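Local coordinates for ileal bile acid-binding protein (PDB 3ELZ) that binds bile acids such as cholate in a beta-barrel cavity and probably carries them, and perhaps fatty acids, through the cytoplasm, at residues A[112-117]-A[127-132]. Residues are numbered along the deposited sequence; the frame is centred on the assembly and turned at random.
With CHD (cholic acid), chain E.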
loop_
_atom_site.group_PDB
_atom_site.type_symbol
_atom_site.label_atom_id
_atom_site.label_comp_id
_atom_site.label_asym_id
_atom_site.label_seq_id
_atom_site.Cartn_x
_atom_site.Cartn_y
_atom_site.Cartn_z
ATOM N N LEU A 112 3.168 10.889 -0.599
ATOM C CA LEU A 112 2.362 9.703 -0.328
ATOM C C LEU A 112 3.071 8.781 0.674
ATOM O O LEU A 112 4.130 8.228 0.381
ATOM C CB LEU A 112 2.059 8.946 -1.635
ATOM C CG LEU A 112 0.990 7.843 -1.635
ATOM C CD1 LEU A 112 -0.423 8.431 -1.552
ATOM C CD2 LEU A 112 1.136 6.951 -2.864
ATOM N N VAL A 113 2.476 8.632 1.857
ATOM C CA VAL A 113 3.052 7.831 2.945
ATOM C C VAL A 113 2.145 6.621 3.212
ATOM O O VAL A 113 0.977 6.777 3.580
ATOM C CB VAL A 113 3.283 8.693 4.239
ATOM C CG1 VAL A 113 3.974 7.890 5.343
ATOM C CG2 VAL A 113 4.100 9.946 3.924
ATOM N N GLU A 114 2.694 5.427 2.973
ATOM C CA GLU A 114 2.024 4.163 3.190
ATOM C C GLU A 114 2.657 3.443 4.392
ATOM O O GLU A 114 3.803 2.991 4.320
ATOM C CB GLU A 114 2.145 3.274 1.940
ATOM C CG GLU A 114 1.445 3.817 0.697
ATOM C CD GLU A 114 1.894 3.139 -0.603
ATOM O OE1 GLU A 114 1.100 2.361 -1.183
ATOM O OE2 GLU A 114 3.033 3.382 -1.053
ATOM N N THR A 115 1.902 3.336 5.482
ATOM C CA THR A 115 2.359 2.642 6.690
ATOM C C THR A 115 1.601 1.328 6.851
ATOM O O THR A 115 0.373 1.326 7.057
ATOM C CB THR A 115 2.169 3.525 7.947
ATOM O OG1 THR A 115 2.686 4.834 7.684
ATOM C CG2 THR A 115 2.857 2.929 9.174
ATOM N N SER A 116 2.342 0.223 6.752
ATOM C CA SER A 116 1.802 -1.122 6.946
ATOM C C SER A 116 2.277 -1.739 8.258
ATOM O O SER A 116 3.442 -1.646 8.611
ATOM C CB SER A 116 2.191 -2.048 5.789
ATOM O OG SER A 116 1.711 -1.543 4.555
ATOM N N THR A 117 1.354 -2.391 8.955
ATOM C CA THR A 117 1.649 -3.063 10.198
ATOM C C THR A 117 1.118 -4.492 10.100
ATOM O O THR A 117 -0.075 -4.698 9.923
ATOM C CB THR A 117 1.031 -2.299 11.395
ATOM O OG1 THR A 117 1.417 -0.926 11.312
ATOM C CG2 THR A 117 1.514 -2.857 12.719
ATOM N N LEU A 127 6.345 -1.185 8.216
ATOM C CA LEU A 127 7.001 -0.673 7.021
ATOM C C LEU A 127 6.390 0.689 6.697
ATOM O O LEU A 127 5.168 0.825 6.667
ATOM C CB LEU A 127 6.795 -1.634 5.832
ATOM C CG LEU A 127 7.771 -1.581 4.640
ATOM C CD1 LEU A 127 7.750 -2.877 3.849
ATOM C CD2 LEU A 127 7.483 -0.416 3.704
ATOM N N VAL A 128 7.245 1.689 6.471
ATOM C CA VAL A 128 6.810 2.998 5.984
ATOM C C VAL A 128 7.386 3.243 4.599
ATOM O O VAL A 128 8.604 3.358 4.418
ATOM C CB VAL A 128 7.205 4.167 6.938
ATOM C CG1 VAL A 128 6.742 5.518 6.362
ATOM C CG2 VAL A 128 6.621 3.971 8.312
ATOM N N ARG A 129 6.498 3.321 3.618
ATOM C CA ARG A 129 6.888 3.537 2.242
ATOM C C ARG A 129 6.512 4.970 1.862
ATOM O O ARG A 129 5.370 5.391 2.037
ATOM C CB ARG A 129 6.189 2.507 1.356
ATOM C CG ARG A 129 6.650 2.479 -0.078
ATOM C CD ARG A 129 5.526 1.948 -0.943
ATOM N NE ARG A 129 5.768 0.611 -1.450
ATOM C CZ ARG A 129 4.819 -0.210 -1.883
ATOM N NH1 ARG A 129 3.540 0.155 -1.855
ATOM N NH2 ARG A 129 5.158 -1.406 -2.350
ATOM N N THR A 130 7.486 5.738 1.394
ATOM C CA THR A 130 7.231 7.128 1.005
ATOM C C THR A 130 7.408 7.304 -0.506
ATOM O O THR A 130 8.382 6.818 -1.086
ATOM C CB THR A 130 8.114 8.115 1.799
ATOM O OG1 THR A 130 8.074 7.777 3.198
ATOM C CG2 THR A 130 7.641 9.570 1.597
ATOM N N SER A 131 6.450 7.983 -1.135
ATOM C CA SER A 131 6.465 8.186 -2.583
ATOM C C SER A 131 6.362 9.663 -2.927
ATOM O O SER A 131 5.530 10.379 -2.368
ATOM C CB SER A 131 5.314 7.427 -3.272
ATOM O OG SER A 131 5.515 6.022 -3.272
ATOM N N LYS A 132 7.200 10.107 -3.855
ATOM C CA LYS A 132 7.143 11.481 -4.339
ATOM C C LYS A 132 6.281 11.593 -5.590
ATOM O O LYS A 132 6.202 10.658 -6.389
ATOM C CB LYS A 132 8.546 12.060 -4.576
ATOM C CG LYS A 132 9.387 11.339 -5.622
ATOM C CD LYS A 132 10.693 12.082 -5.874
ATOM C CE LYS A 132 11.557 11.369 -6.900
ATOM N NZ LYS A 132 11.197 11.725 -8.306
HETATM C C1 CHD E . 6.035 -6.810 0.718
HETATM C C2 CHD E . 6.341 -5.348 1.072
HETATM C C3 CHD E . 5.065 -4.506 0.977
HETATM O O3 CHD E . 5.375 -3.160 1.281
HETATM C C4 CHD E . 4.532 -4.563 -0.459
HETATM C C5 CHD E . 4.209 -6.032 -0.855
HETATM C C6 CHD E . 3.578 -6.092 -2.288
HETATM C C7 CHD E . 4.620 -5.892 -3.410
HETATM O O7 CHD E . 5.010 -4.496 -3.532
HETATM C C8 CHD E . 5.835 -6.844 -3.235
HETATM C C9 CHD E . 6.464 -6.766 -1.813
HETATM C C10 CHD E . 5.415 -7.005 -0.678
HETATM C C11 CHD E . 7.739 -7.642 -1.659
HETATM C C12 CHD E . 8.732 -7.482 -2.836
HETATM O O12 CHD E . 9.394 -6.207 -2.733
HETATM C C13 CHD E . 8.051 -7.653 -4.214
HETATM C C14 CHD E . 6.922 -6.633 -4.317
HETATM C C15 CHD E . 6.489 -6.792 -5.779
HETATM C C16 CHD E . 7.843 -6.795 -6.502
HETATM C C17 CHD E . 8.897 -7.113 -5.412
HETATM C C18 CHD E . 7.561 -9.113 -4.421
HETATM C C19 CHD E . 4.869 -8.438 -0.737
HETATM C C20 CHD E . 10.018 -8.030 -5.967
HETATM C C21 CHD E . 10.992 -8.545 -4.887
HETATM C C22 CHD E . 10.795 -7.293 -7.064
HETATM C C23 CHD E . 11.236 -8.253 -8.161
HETATM O O25 CHD E . 12.297 -8.228 -10.284
HETATM C C24 CHD E . 12.077 -7.566 -9.242
HETATM O O26 CHD E . 12.478 -6.402 -9.009
HETATM O O HOH W 1 4.290 5.482 -0.917
#
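Leu112, Glu114 and Ser116 pair in antiparallel register with Ser131, Arg129 and Leu127, and two backbone hydrogen bonds join each pair. The strands run at 165° to each other, and their segment axes come within 4.7 Å. They belong to the last beta hairpin, 111-119 with 124-133, of the fatty-acid-binding-protein barrel. Strand 101-108 continues the sheet beside the first, and strand 8-16 beside the second.

The face with Leu112, Glu114, Ser116, Leu127, Arg129 and Ser131 is buried and turns to the bile acid cavity. Glu114 and Arg129 lie side by side there and point the same way. The carboxylate meets the guanidinium at its edge, and the two planes stand 42° apart. The salt bridge is loose, with Glu114 OE1 3.4 Å from Arg129 NH1. CG of Arg129 is anti to the backbone N, and a bend at chi3 (-108°) turns the guanidinium toward cholic acid. There Arg129 NH2 gives a weak hydrogen bond, 3.3 Å long, to O7 of cholic acid, while O3 lies above one guanidinium face, toward its rim. A methionine in place of Arg129 would probably leave the buried Glu114 carboxylate without its cationic mate and the steroid O7 without this donor. CD1 of Leu127 also touches the ligand, 3.5 Å from O3 of cholic acid.

The other face is more exposed. On it CG1 of Val113 meets CG1 of Val128 at 3.8 Å. Val128 puts its second methyl, CG2, alongside CG2 of Thr115 at 4.0 Å. Back on the cavity side, a water links the two strands: it is hydrogen-bonded to O of Leu112 and lies 2.7 Å from Ser131 OG.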